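Local coordinates for uncharacterized protein (Staphylococcus aureus subsp. aureus, PDB 4H0A) that is of unknown function but belongs to the CAP family of cysteine-rich secretory proteins, joining a CAP domain to a CAP-associated N-terminal region, at residues T118-E123 / T146-G151; V62-D67 / P198-P203; S208-T213 / D305-D310; I107-A112 / K164-V169. All blocks are in the same frame, centred on the assembly; numbering follows the deposited sequence. Where two conformers were deposited one is given.

Contact 1. Residues T118-E123 / T146-G151; sequences TSINPE and TLIKYG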
loop_
_atom_site.group_PDB
_atom_site.type_symbol
_atom_site.label_atom_id
_atom_site.label_comp_id
_atom_site.label_asym_id
_atom_site.label_seq_id
_atom_site.Cartn_x
_atom_site.Cartn_y
_atom_site.Cartn_z
ATOM N N THR A 118 -2.591 -24.282 -2.213
ATOM C CA THR A 118 -2.195 -23.495 -1.030
ATOM C C THR A 118 -3.304 -23.464 0.025
ATOM O O THR A 118 -4.445 -23.126 -0.283
ATOM C CB THR A 118 -1.827 -22.050 -1.432
ATOM O OG1 THR A 118 -0.989 -22.080 -2.585
ATOM C CG2 THR A 118 -1.097 -21.290 -0.321
ATOM N N SER A 119 -2.941 -23.749 1.281
ATOM C CA SER A 119 -3.865 -23.710 2.416
ATOM C C SER A 119 -4.221 -22.263 2.751
ATOM O O SER A 119 -3.317 -21.474 3.037
ATOM C CB SER A 119 -3.232 -24.390 3.632
ATOM O OG SER A 119 -4.037 -24.292 4.798
ATOM N N ILE A 120 -5.513 -21.897 2.657
ATOM C CA ILE A 120 -5.971 -20.545 2.993
ATOM C C ILE A 120 -7.043 -20.686 4.067
ATOM O O ILE A 120 -7.933 -21.518 3.922
ATOM C CB ILE A 120 -6.457 -19.738 1.739
ATOM C CG1 ILE A 120 -5.259 -19.058 1.024
ATOM C CG2 ILE A 120 -7.499 -18.650 2.119
ATOM C CD1 ILE A 120 -4.520 -19.885 0.008
ATOM N N ASN A 121 -6.947 -19.878 5.140
ATOM C CA ASN A 121 -7.906 -19.906 6.241
ATOM C C ASN A 121 -8.797 -18.658 6.157
ATOM O O ASN A 121 -8.274 -17.551 6.120
ATOM C CB ASN A 121 -7.167 -19.976 7.582
ATOM C CG ASN A 121 -6.198 -21.141 7.677
ATOM O OD1 ASN A 121 -6.465 -22.247 7.192
ATOM N ND2 ASN A 121 -5.051 -20.932 8.310
ATOM N N PRO A 122 -10.148 -18.786 6.105
ATOM C CA PRO A 122 -10.987 -17.575 6.029
ATOM C C PRO A 122 -10.972 -16.720 7.300
ATOM O O PRO A 122 -11.138 -15.512 7.186
ATOM C CB PRO A 122 -12.401 -18.126 5.775
ATOM C CG PRO A 122 -12.225 -19.542 5.435
ATOM C CD PRO A 122 -10.993 -19.995 6.113
ATOM N N GLU A 123 -10.803 -17.328 8.499
ATOM C CA GLU A 123 -10.742 -16.595 9.773
ATOM C C GLU A 123 -9.350 -16.786 10.398
ATOM O O GLU A 123 -9.197 -17.583 11.330
ATOM C CB GLU A 123 -11.846 -17.069 10.734
ATOM C CG GLU A 123 -13.224 -16.523 10.405
ATOM C CD GLU A 123 -14.308 -16.916 11.393
ATOM O OE1 GLU A 123 -14.213 -18.018 11.980
ATOM O OE2 GLU A 123 -15.266 -16.129 11.566
ATOM N N THR A 146 -5.563 -11.635 -0.401
ATOM C CA THR A 146 -5.449 -12.928 0.273
ATOM C C THR A 146 -4.380 -12.938 1.349
ATOM O O THR A 146 -3.245 -12.573 1.070
ATOM C CB THR A 146 -5.154 -14.037 -0.735
ATOM O OG1 THR A 146 -5.866 -13.750 -1.937
ATOM C CG2 THR A 146 -5.526 -15.429 -0.200
ATOM N N LEU A 147 -4.749 -13.359 2.572
ATOM C CA LEU A 147 -3.809 -13.497 3.686
ATOM C C LEU A 147 -3.412 -14.961 3.736
ATOM O O LEU A 147 -4.290 -15.808 3.890
ATOM C CB LEU A 147 -4.444 -13.043 5.001
ATOM C CG LEU A 147 -3.549 -13.100 6.247
ATOM C CD1 LEU A 147 -2.290 -12.225 6.077
ATOM C CD2 LEU A 147 -4.311 -12.643 7.479
ATOM N N ILE A 148 -2.125 -15.275 3.538
ATOM C CA ILE A 148 -1.651 -16.665 3.506
ATOM C C ILE A 148 -0.590 -16.851 4.561
ATOM O O ILE A 148 0.295 -16.010 4.659
ATOM C CB ILE A 148 -1.097 -17.047 2.099
ATOM C CG1 ILE A 148 -2.098 -16.681 0.974
ATOM C CG2 ILE A 148 -0.748 -18.545 2.049
ATOM C CD1 ILE A 148 -1.576 -16.847 -0.446
ATOM N N LYS A 149 -0.638 -17.964 5.318
ATOM C CA LYS A 149 0.390 -18.242 6.312
ATOM C C LYS A 149 1.433 -19.148 5.665
ATOM O O LYS A 149 1.083 -20.214 5.169
ATOM C CB LYS A 149 -0.214 -18.888 7.569
ATOM C CG LYS A 149 0.760 -18.961 8.740
ATOM C CD LYS A 149 0.086 -19.456 10.018
ATOM C CE LYS A 149 1.065 -19.603 11.160
ATOM N NZ LYS A 149 0.384 -19.922 12.441
ATOM N N TYR A 150 2.695 -18.698 5.615
ATOM C CA TYR A 150 3.831 -19.459 5.085
ATOM C C TYR A 150 4.779 -19.695 6.233
ATOM O O TYR A 150 5.455 -18.759 6.667
ATOM C CB TYR A 150 4.534 -18.693 3.953
ATOM C CG TYR A 150 3.729 -18.622 2.676
ATOM C CD1 TYR A 150 3.470 -19.763 1.927
ATOM C CD2 TYR A 150 3.263 -17.407 2.193
ATOM C CE1 TYR A 150 2.728 -19.705 0.752
ATOM C CE2 TYR A 150 2.543 -17.332 1.004
ATOM C CZ TYR A 150 2.289 -18.482 0.278
ATOM O OH TYR A 150 1.572 -18.418 -0.892
ATOM N N GLY A 151 4.793 -20.913 6.761
ATOM C CA GLY A 151 5.606 -21.219 7.928
ATOM C C GLY A 151 5.097 -20.409 9.104
ATOM O O GLY A 151 3.897 -20.446 9.383
HETATM O O HOH W 1 1.903 -21.320 -2.265
HETATM O O HOH W 2 -3.889 -19.075 5.447
#
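Thr-118 OG1 accepts a hydrogen from a water 3.0 Å away, and the same water lies 3.2 Å from Tyr-150 OH. This water, in the plane of the tyrosine ring at its edge, bridges loop 118-123 to strand 145-150. The threonine hydroxyl has a second partner in the backbone carbonyl of Ile-114. The methyl of the same threonine does the apolar work. Thr-118 CG2, which chi1 (-45° for OG1) sets opposite the backbone N, meets Ile-148 CG2 at 3.6 Å, and the two side chains cross at about a right angle. Ile-148 CG2 in turn rests 3.5 Å above one face of the Tyr-150 ring plane, toward its rim. Two residues on, Ile-120 CG1 touches both Thr-146 CG2, 3.8 Å away, and Ile-148 CG1. A second water accepts from Asn-121 N at 3.2 Å, with weak links to Ser-119 O and Lys-149 N. Strand 145-150 is the last of a seven-stranded antiparallel sheet, and Asn-34 also spans the join, bonding Ser-119 N and Lys-149 O. The chemistry implies a loop laid against an edge strand by methyl packing, with the polar links across it made through water and Asn-34.

Contact 2. Residues V62-D67 / P198-P203; sequences VYPFRD and PVEQNP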
loop_
_atom_site.group_PDB
_atom_site.type_symbol
_atom_site.label_atom_id
_atom_site.label_comp_id
_atom_site.label_asym_id
_atom_site.label_seq_id
_atom_site.Cartn_x
_atom_site.Cartn_y
_atom_site.Cartn_z
ATOM N N VAL A 62 15.157 6.334 4.038
ATOM C CA VAL A 62 14.994 5.661 5.341
ATOM C C VAL A 62 14.266 6.626 6.239
ATOM O O VAL A 62 14.706 7.767 6.346
ATOM C CB VAL A 62 16.325 5.211 5.988
ATOM C CG1 VAL A 62 16.087 4.550 7.356
ATOM C CG2 VAL A 62 17.101 4.281 5.051
ATOM N N TYR A 63 13.165 6.194 6.881
ATOM C CA TYR A 63 12.374 7.089 7.720
ATOM C C TYR A 63 11.611 6.352 8.814
ATOM O O TYR A 63 11.165 5.222 8.610
ATOM C CB TYR A 63 11.360 7.862 6.854
ATOM C CG TYR A 63 10.536 6.979 5.941
ATOM C CD1 TYR A 63 11.024 6.577 4.705
ATOM C CD2 TYR A 63 9.264 6.551 6.311
ATOM C CE1 TYR A 63 10.278 5.753 3.864
ATOM C CE2 TYR A 63 8.500 5.745 5.470
ATOM C CZ TYR A 63 9.012 5.341 4.247
ATOM O OH TYR A 63 8.254 4.527 3.428
ATOM N N PRO A 64 11.376 7.021 9.950
ATOM C CA PRO A 64 10.582 6.384 11.003
ATOM C C PRO A 64 9.087 6.503 10.736
ATOM O O PRO A 64 8.637 7.425 10.059
ATOM C CB PRO A 64 10.950 7.197 12.248
ATOM C CG PRO A 64 11.227 8.571 11.718
ATOM C CD PRO A 64 11.815 8.385 10.348
ATOM N N PHE A 65 8.308 5.615 11.334
ATOM C CA PHE A 65 6.860 5.782 11.374
ATOM C C PHE A 65 6.392 5.378 12.793
ATOM O O PHE A 65 7.237 5.049 13.634
ATOM C CB PHE A 65 6.139 5.099 10.221
ATOM C CG PHE A 65 6.177 3.604 10.143
ATOM C CD1 PHE A 65 7.190 2.962 9.455
ATOM C CD2 PHE A 65 5.083 2.849 10.552
ATOM C CE1 PHE A 65 7.161 1.583 9.277
ATOM C CE2 PHE A 65 5.058 1.471 10.368
ATOM C CZ PHE A 65 6.085 0.849 9.708
ATOM N N ARG A 66 5.106 5.585 13.113
ATOM C CA ARG A 66 4.578 5.347 14.475
ATOM C C ARG A 66 4.879 3.942 15.021
ATOM O O ARG A 66 5.060 2.997 14.269
ATOM C CB ARG A 66 3.047 5.587 14.553
ATOM C CG ARG A 66 2.250 4.913 13.435
ATOM C CD ARG A 66 0.854 4.468 13.822
ATOM N NE ARG A 66 -0.061 5.591 14.035
ATOM C CZ ARG A 66 -1.391 5.529 13.950
ATOM N NH1 ARG A 66 -1.997 4.385 13.634
ATOM N NH2 ARG A 66 -2.127 6.613 14.165
ATOM N N ASP A 67 4.900 3.838 16.347
ATOM C CA ASP A 67 5.113 2.612 17.120
ATOM C C ASP A 67 6.534 2.035 16.964
ATOM O O ASP A 67 6.726 0.838 17.167
ATOM C CB ASP A 67 4.053 1.543 16.783
ATOM C CG ASP A 67 2.651 2.103 16.723
ATOM O OD1 ASP A 67 2.287 2.891 17.623
ATOM O OD2 ASP A 67 1.936 1.801 15.749
ATOM N N PRO A 198 5.609 10.323 14.000
ATOM C CA PRO A 198 6.769 11.225 13.904
ATOM C C PRO A 198 6.574 12.212 12.746
ATOM O O PRO A 198 5.806 11.931 11.814
ATOM C CB PRO A 198 7.948 10.275 13.661
ATOM C CG PRO A 198 7.352 9.066 13.064
ATOM C CD PRO A 198 5.949 8.945 13.591
ATOM N N VAL A 199 7.256 13.371 12.813
ATOM C CA VAL A 199 7.181 14.424 11.788
ATOM C C VAL A 199 7.506 13.877 10.367
ATOM O O VAL A 199 6.975 14.400 9.384
ATOM C CB VAL A 199 8.108 15.630 12.160
ATOM C CG1 VAL A 199 9.594 15.255 12.091
ATOM C CG2 VAL A 199 7.820 16.847 11.282
ATOM N N GLU A 200 8.362 12.841 10.259
ATOM C CA GLU A 200 8.740 12.265 8.962
ATOM C C GLU A 200 7.668 11.427 8.328
ATOM O O GLU A 200 7.767 11.169 7.129
ATOM C CB GLU A 200 9.979 11.353 9.087
ATOM C CG GLU A 200 11.260 12.045 9.510
ATOM C CD GLU A 200 11.497 12.145 11.007
ATOM O OE1 GLU A 200 10.526 11.965 11.779
ATOM O OE2 GLU A 200 12.647 12.440 11.406
ATOM N N GLN A 201 6.684 10.938 9.095
ATOM C CA GLN A 201 5.718 9.994 8.539
ATOM C C GLN A 201 4.863 10.576 7.403
ATOM O O GLN A 201 4.962 10.064 6.308
ATOM C CB GLN A 201 4.811 9.410 9.633
ATOM C CG GLN A 201 3.980 8.233 9.104
ATOM C CD GLN A 201 3.229 7.490 10.181
ATOM O OE1 GLN A 201 3.691 7.349 11.314
ATOM N NE2 GLN A 201 2.088 6.927 9.835
ATOM N N ASN A 202 4.020 11.593 7.647
ATOM C CA ASN A 202 3.140 12.147 6.597
ATOM C C ASN A 202 3.879 12.461 5.273
ATOM O O ASN A 202 3.455 11.951 4.239
ATOM C CB ASN A 202 2.415 13.407 7.089
ATOM C CG ASN A 202 1.290 13.158 8.069
ATOM O OD1 ASN A 202 0.760 12.048 8.194
ATOM N ND2 ASN A 202 0.880 14.217 8.769
ATOM N N PRO A 203 4.981 13.232 5.236
ATOM C CA PRO A 203 5.624 13.492 3.928
ATOM C C PRO A 203 6.156 12.221 3.252
ATOM O O PRO A 203 6.152 12.149 2.033
ATOM C CB PRO A 203 6.769 14.468 4.264
ATOM C CG PRO A 203 6.936 14.403 5.731
ATOM C CD PRO A 203 5.639 13.980 6.326
#
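Glu-200 lies against the ring of Pro-64 along its whole length. Its CB is 3.7 Å from Pro-64 CD, and CG follows at 3.8 Å from the same Pro-64 atom. There the chain bends (chi2 88°), keeping the carboxylate beside the proline: the Glu-200 carboxyl carbon CD stays within van der Waals range of Pro-64 CG, and OE1 comes to 3.5 Å from that CG, while OE2 stands farther off. The two side chains cross at about a right angle. The acid covers the ring with its aliphatic stem and one oxygen, and the side chain comes within about 4 Å of a bound 1,2-ethanediol, probably from the crystallisation liquor.

Pro-198 covers the chain that follows Pro-64, its CD 3.5 Å from Arg-66 N and its CG touching Pro-64 O and Phe-65 CA. The polar link belongs to Gln-201, whose chain runs out extended from a CG anti to the backbone N (chi1 -169°). Its OE1 accepts from Arg-66 N at 2.9 Å, the donor tilted 34° from the amide carbonyl plane, and also touches Phe-65 CB at 3.5 Å.

Strand 61-65 is an outermost strand of the seven-stranded sheet in the N-terminal part of the chain, while Gln-201 belongs to helix 201-219, which also packs on strand 306-312. Tyr-63 extends the join along that helix, touching Asn-204 and Gln-205, and Phe-65 turns its ring nearly parallel to that of Tyr-69 on strand 69-76.

Contact 3. Residues S208-T213 / D305-D310; sequences SLYEVT and DEMGGD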
loop_
_atom_site.group_PDB
_atom_site.type_symbol
_atom_site.label_atom_id
_atom_site.label_comp_id
_atom_site.label_asym_id
_atom_site.label_seq_id
_atom_site.Cartn_x
_atom_site.Cartn_y
_atom_site.Cartn_z
ATOM N N SER A 208 5.580 7.633 -0.807
ATOM C CA SER A 208 5.230 6.224 -1.081
ATOM C C SER A 208 3.938 6.120 -1.898
ATOM O O SER A 208 3.846 5.262 -2.774
ATOM C CB SER A 208 5.056 5.453 0.219
ATOM O OG SER A 208 6.304 5.349 0.876
ATOM N N LEU A 209 2.946 7.004 -1.622
ATOM C CA LEU A 209 1.691 7.043 -2.379
ATOM C C LEU A 209 2.001 7.299 -3.862
ATOM O O LEU A 209 1.481 6.600 -4.716
ATOM C CB LEU A 209 0.740 8.125 -1.822
ATOM C CG LEU A 209 -0.577 8.354 -2.603
ATOM C CD1 LEU A 209 -1.489 7.149 -2.481
ATOM C CD2 LEU A 209 -1.280 9.604 -2.112
ATOM N N TYR A 210 2.873 8.274 -4.162
ATOM C CA TYR A 210 3.273 8.563 -5.545
ATOM C C TYR A 210 3.978 7.378 -6.176
ATOM O O TYR A 210 3.687 7.009 -7.317
ATOM C CB TYR A 210 4.243 9.771 -5.605
ATOM C CG TYR A 210 3.697 11.119 -5.179
ATOM C CD1 TYR A 210 2.412 11.527 -5.540
ATOM C CD2 TYR A 210 4.518 12.051 -4.548
ATOM C CE1 TYR A 210 1.938 12.800 -5.227
ATOM C CE2 TYR A 210 4.067 13.341 -4.262
ATOM C CZ TYR A 210 2.775 13.713 -4.606
ATOM O OH TYR A 210 2.288 14.960 -4.278
ATOM N N GLU A 211 4.946 6.805 -5.450
ATOM C CA GLU A 211 5.752 5.692 -5.969
ATOM C C GLU A 211 4.920 4.446 -6.225
ATOM O O GLU A 211 5.064 3.850 -7.281
ATOM C CB GLU A 211 6.881 5.339 -4.995
ATOM C CG GLU A 211 7.982 6.385 -4.969
ATOM C CD GLU A 211 9.036 6.166 -3.904
ATOM O OE1 GLU A 211 8.821 5.341 -2.987
ATOM O OE2 GLU A 211 10.098 6.822 -4.001
ATOM N N VAL A 212 4.056 4.052 -5.268
ATOM C CA VAL A 212 3.241 2.848 -5.448
ATOM C C VAL A 212 2.220 3.076 -6.574
ATOM O O VAL A 212 1.949 2.151 -7.343
ATOM C CB VAL A 212 2.570 2.373 -4.143
ATOM C CG1 VAL A 212 1.630 1.192 -4.435
ATOM C CG2 VAL A 212 3.625 1.962 -3.121
ATOM N N THR A 213 1.683 4.304 -6.708
ATOM C CA THR A 213 0.766 4.620 -7.816
ATOM C C THR A 213 1.474 4.381 -9.145
ATOM O O THR A 213 0.895 3.775 -10.043
ATOM C CB THR A 213 0.270 6.069 -7.721
ATOM O OG1 THR A 213 -0.596 6.171 -6.595
ATOM C CG2 THR A 213 -0.450 6.541 -9.003
ATOM N N ASP A 305 -1.205 12.814 -17.061
ATOM C CA ASP A 305 0.258 12.878 -17.115
ATOM C C ASP A 305 0.874 13.499 -15.841
ATOM O O ASP A 305 2.092 13.453 -15.709
ATOM C CB ASP A 305 0.743 13.633 -18.367
ATOM C CG ASP A 305 -0.084 14.834 -18.768
ATOM O OD1 ASP A 305 -0.549 15.562 -17.866
ATOM O OD2 ASP A 305 -0.292 15.028 -19.983
ATOM N N GLU A 306 0.057 14.032 -14.897
ATOM C CA GLU A 306 0.556 14.638 -13.662
ATOM C C GLU A 306 -0.328 14.304 -12.483
ATOM O O GLU A 306 -1.515 14.006 -12.655
ATOM C CB GLU A 306 0.619 16.165 -13.792
ATOM C CG GLU A 306 1.607 16.663 -14.828
ATOM C CD GLU A 306 1.713 18.173 -14.924
ATOM O OE1 GLU A 306 1.025 18.879 -14.151
ATOM O OE2 GLU A 306 2.483 18.651 -15.788
HETATM N N MSE A 307 0.243 14.407 -11.285
HETATM C CA MSE A 307 -0.481 14.171 -10.046
HETATM C C MSE A 307 0.132 14.983 -8.906
HETATM O O MSE A 307 1.278 15.420 -8.983
HETATM C CB MSE A 307 -0.492 12.670 -9.690
HETATM C CG MSE A 307 0.884 12.116 -9.311
HETATM SE SE MSE A 307 0.841 10.206 -8.875
HETATM C CE MSE A 307 2.759 9.981 -8.926
ATOM N N GLY A 308 -0.647 15.160 -7.863
ATOM C CA GLY A 308 -0.220 15.858 -6.659
ATOM C C GLY A 308 -1.162 15.481 -5.546
ATOM O O GLY A 308 -2.362 15.366 -5.779
ATOM N N GLY A 309 -0.631 15.223 -4.369
ATOM C CA GLY A 309 -1.481 14.787 -3.276
ATOM C C GLY A 309 -1.062 15.300 -1.930
ATOM O O GLY A 309 -0.203 16.174 -1.815
ATOM N N ASP A 310 -1.710 14.768 -0.907
ATOM C CA ASP A 310 -1.388 15.080 0.472
ATOM C C ASP A 310 -1.793 13.922 1.365
ATOM O O ASP A 310 -2.716 13.184 1.039
ATOM C CB ASP A 310 -2.082 16.371 0.934
ATOM C CG ASP A 310 -1.552 16.892 2.265
ATOM O OD1 ASP A 310 -0.334 16.760 2.518
ATOM O OD2 ASP A 310 -2.346 17.425 3.044
#
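Gly-309 N gives its hydrogen to Tyr-210 OH at 2.9 Å, with an N-H...O angle of 161°, in a helix-on-sheet packing that belongs to the alpha-beta-alpha sandwich of the CAP fold. The donor lies at the edge of the tyrosine ring, near its plane. Gly-309 presents bare backbone here, with Tyr-210 CE1 3.6 Å from Gly-309 N. The hydroxyl also touches Gly-308 CA.

Met-307, a selenomethionine here, flanks the base of the ring. Its CG lies between backbone N and carbonyl carbon (chi1 68°), and the extended chain beyond sends CE to 3.6 Å from Tyr-210 CB. The selenium lies 5.2 Å from the centroid of the Tyr-210 ring in an oblique Met-aromatic contact, and meets Thr-213 CG2 at 3.9 Å on the next turn of the helix.

Farther out, Leu-318 of strand 315-322 touches Leu-209, Tyr-210 and Thr-213, while Ala-232 of helix 229-242 also packs on the tyrosine. Strand 306-310 starts at a classic beta bulge, where Asp-305 and Glu-306 both face Leu-321. Within the helix, Thr-213 is held in place by its own hydroxyl: OG1 donates to Leu-209 O at 2.8 Å, while Thr-213 N reaches that oxygen from the opposite face of the carbonyl plane.

Contact 4. Residues I107-A112 / K164-V169; sequences IGQHSA and KKVLSV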
loop_
_atom_site.group_PDB
_atom_site.type_symbol
_atom_site.label_atom_id
_atom_site.label_comp_id
_atom_site.label_asym_id
_atom_site.label_seq_id
_atom_site.Cartn_x
_atom_site.Cartn_y
_atom_site.Cartn_z
ATOM N N ILE A 107 4.717 -12.175 -9.550
ATOM C CA ILE A 107 4.000 -10.995 -10.036
ATOM C C ILE A 107 3.493 -11.317 -11.449
ATOM O O ILE A 107 4.266 -11.809 -12.270
ATOM C CB ILE A 107 4.903 -9.717 -10.036
ATOM C CG1 ILE A 107 5.451 -9.362 -8.620
ATOM C CG2 ILE A 107 4.161 -8.527 -10.660
ATOM C CD1 ILE A 107 4.453 -9.261 -7.542
ATOM N N GLY A 108 2.216 -11.068 -11.700
ATOM C CA GLY A 108 1.599 -11.334 -12.996
ATOM C C GLY A 108 0.938 -12.693 -13.122
ATOM O O GLY A 108 0.287 -12.946 -14.136
ATOM N N GLN A 109 1.068 -13.588 -12.124
ATOM C CA GLN A 109 0.417 -14.898 -12.226
ATOM C C GLN A 109 -1.085 -14.752 -12.041
ATOM O O GLN A 109 -1.522 -13.790 -11.403
ATOM C CB GLN A 109 0.972 -15.891 -11.182
ATOM C CG GLN A 109 0.464 -15.705 -9.756
ATOM C CD GLN A 109 0.936 -16.824 -8.877
ATOM O OE1 GLN A 109 1.901 -16.693 -8.142
ATOM N NE2 GLN A 109 0.285 -17.960 -8.958
ATOM N N HIS A 110 -1.864 -15.737 -12.517
ATOM C CA HIS A 110 -3.310 -15.733 -12.304
ATOM C C HIS A 110 -3.576 -15.950 -10.823
ATOM O O HIS A 110 -3.026 -16.887 -10.245
ATOM C CB HIS A 110 -4.009 -16.821 -13.138
ATOM C CG HIS A 110 -3.889 -16.601 -14.609
ATOM N ND1 HIS A 110 -4.352 -15.443 -15.204
ATOM C CD2 HIS A 110 -3.363 -17.404 -15.563
ATOM C CE1 HIS A 110 -4.074 -15.563 -16.491
ATOM N NE2 HIS A 110 -3.483 -16.730 -16.755
ATOM N N SER A 111 -4.388 -15.088 -10.198
ATOM C CA SER A 111 -4.673 -15.206 -8.761
ATOM C C SER A 111 -5.451 -16.504 -8.430
ATOM O O SER A 111 -5.288 -17.025 -7.333
ATOM C CB SER A 111 -5.435 -13.985 -8.250
ATOM O OG SER A 111 -6.805 -14.033 -8.615
ATOM N N ALA A 112 -6.254 -17.050 -9.371
ATOM C CA ALA A 112 -6.997 -18.301 -9.138
ATOM C C ALA A 112 -6.063 -19.520 -8.934
ATOM O O ALA A 112 -6.457 -20.480 -8.267
ATOM C CB ALA A 112 -7.942 -18.580 -10.296
ATOM N N LYS A 164 -7.454 -10.084 -12.508
ATOM C CA LYS A 164 -7.331 -11.246 -11.620
ATOM C C LYS A 164 -5.882 -11.776 -11.589
ATOM O O LYS A 164 -5.668 -12.965 -11.377
ATOM C CB LYS A 164 -8.345 -12.347 -11.996
ATOM C CG LYS A 164 -9.768 -11.810 -12.103
ATOM C CD LYS A 164 -10.823 -12.886 -11.883
ATOM C CE LYS A 164 -12.222 -12.331 -11.961
ATOM N NZ LYS A 164 -13.240 -13.335 -11.543
ATOM N N LYS A 165 -4.895 -10.878 -11.713
ATOM C CA LYS A 165 -3.479 -11.232 -11.675
ATOM C C LYS A 165 -2.820 -10.636 -10.442
ATOM O O LYS A 165 -3.253 -9.582 -9.984
ATOM C CB LYS A 165 -2.769 -10.731 -12.940
ATOM C CG LYS A 165 -3.241 -11.421 -14.208
ATOM C CD LYS A 165 -2.437 -10.973 -15.422
ATOM C CE LYS A 165 -2.809 -11.749 -16.667
ATOM N NZ LYS A 165 -1.848 -11.508 -17.775
ATOM N N VAL A 166 -1.748 -11.282 -9.936
ATOM C CA VAL A 166 -1.008 -10.805 -8.768
ATOM C C VAL A 166 -0.255 -9.508 -9.132
ATOM O O VAL A 166 0.520 -9.487 -10.095
ATOM C CB VAL A 166 -0.039 -11.880 -8.211
ATOM C CG1 VAL A 166 0.853 -11.297 -7.101
ATOM C CG2 VAL A 166 -0.811 -13.091 -7.704
ATOM N N LEU A 167 -0.504 -8.439 -8.360
ATOM C CA LEU A 167 0.107 -7.126 -8.571
ATOM C C LEU A 167 1.322 -6.917 -7.698
ATOM O O LEU A 167 2.298 -6.289 -8.112
ATOM C CB LEU A 167 -0.912 -6.026 -8.241
ATOM C CG LEU A 167 -2.195 -6.022 -9.073
ATOM C CD1 LEU A 167 -3.244 -5.152 -8.414
ATOM C CD2 LEU A 167 -1.916 -5.570 -10.505
ATOM N N SER A 168 1.230 -7.375 -6.454
ATOM C CA SER A 168 2.279 -7.165 -5.468
ATOM C C SER A 168 2.090 -8.137 -4.317
ATOM O O SER A 168 1.022 -8.743 -4.193
ATOM C CB SER A 168 2.211 -5.720 -4.965
ATOM O OG SER A 168 0.917 -5.387 -4.490
ATOM N N VAL A 169 3.128 -8.331 -3.508
ATOM C CA VAL A 169 3.054 -9.211 -2.337
ATOM C C VAL A 169 3.717 -8.520 -1.168
ATOM O O VAL A 169 4.771 -7.903 -1.342
ATOM C CB VAL A 169 3.707 -10.598 -2.580
ATOM C CG1 VAL A 169 3.594 -11.486 -1.334
ATOM C CG2 VAL A 169 3.105 -11.289 -3.802
#
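Gln-109 and Val-166 lie side by side and point the same way, with Gln-109 CG 3.6 Å from Val-166 CG2. The glutamine chain then runs on extended, and its OE1 is taken up by Lys-106 N rather than by the strand. His-110 and Lys-165 form a second such pair: the lysine chain passes alongside Gly-108 O, and its CE meets His-110 CE1 at 4.0 Å, oblique to the imidazole. The end of Ile-107 reaches the strand, its CD1 3.7 Å from Ser-168 CA and near Val-166 CG1, where Leu-219 of helix 201-219 also touches the side chain. Between these side chains the backbones form a single beta bridge, His-110 with Lys-165, by which an irregular loop joins the start of strand 166-172. Gly-108 N donates to Val-166 O at 2.8 Å, and Val-166 N returns a bond of 2.9 Å to Gln-109 O. Just beyond, Leu-167 and Ser-168 both face Tyr-158 in a classic beta bulge. At the other end Lys-164 O receives Ser-111 N at 2.7 Å and nearly straight (170°). Ser-111 OG, lying between backbone N and carbonyl carbon (chi1 77°), adds a weak bond to that Lys-164 oxygen at 3.2 Å.

Overall arrangement
Contacts 1, 2 and 4 all reach the same seven-stranded antiparallel sheet, contacts 1 and 2 at its two outermost strands and contact 4 at strand 166-172. The long loop between strands 89-96 and 125-128 supplies both contact 4 and contact 1, whose centres are 16 Å apart and whose nearest atoms are about 6 Å apart. Contact 3 lies in the CAP domain, its centre 31 Å from that of contact 1. Helix 201-219 links the halves: contacts 2 and 3 share it, and touch where, in the conformer given, Tyr-63 OH lies 3.3 Å from Ser-208 OG. Contact 4 comes within about 7 Å of contact 3, between nearest atoms. The bound 1,2-ethanediol lies near contact 2.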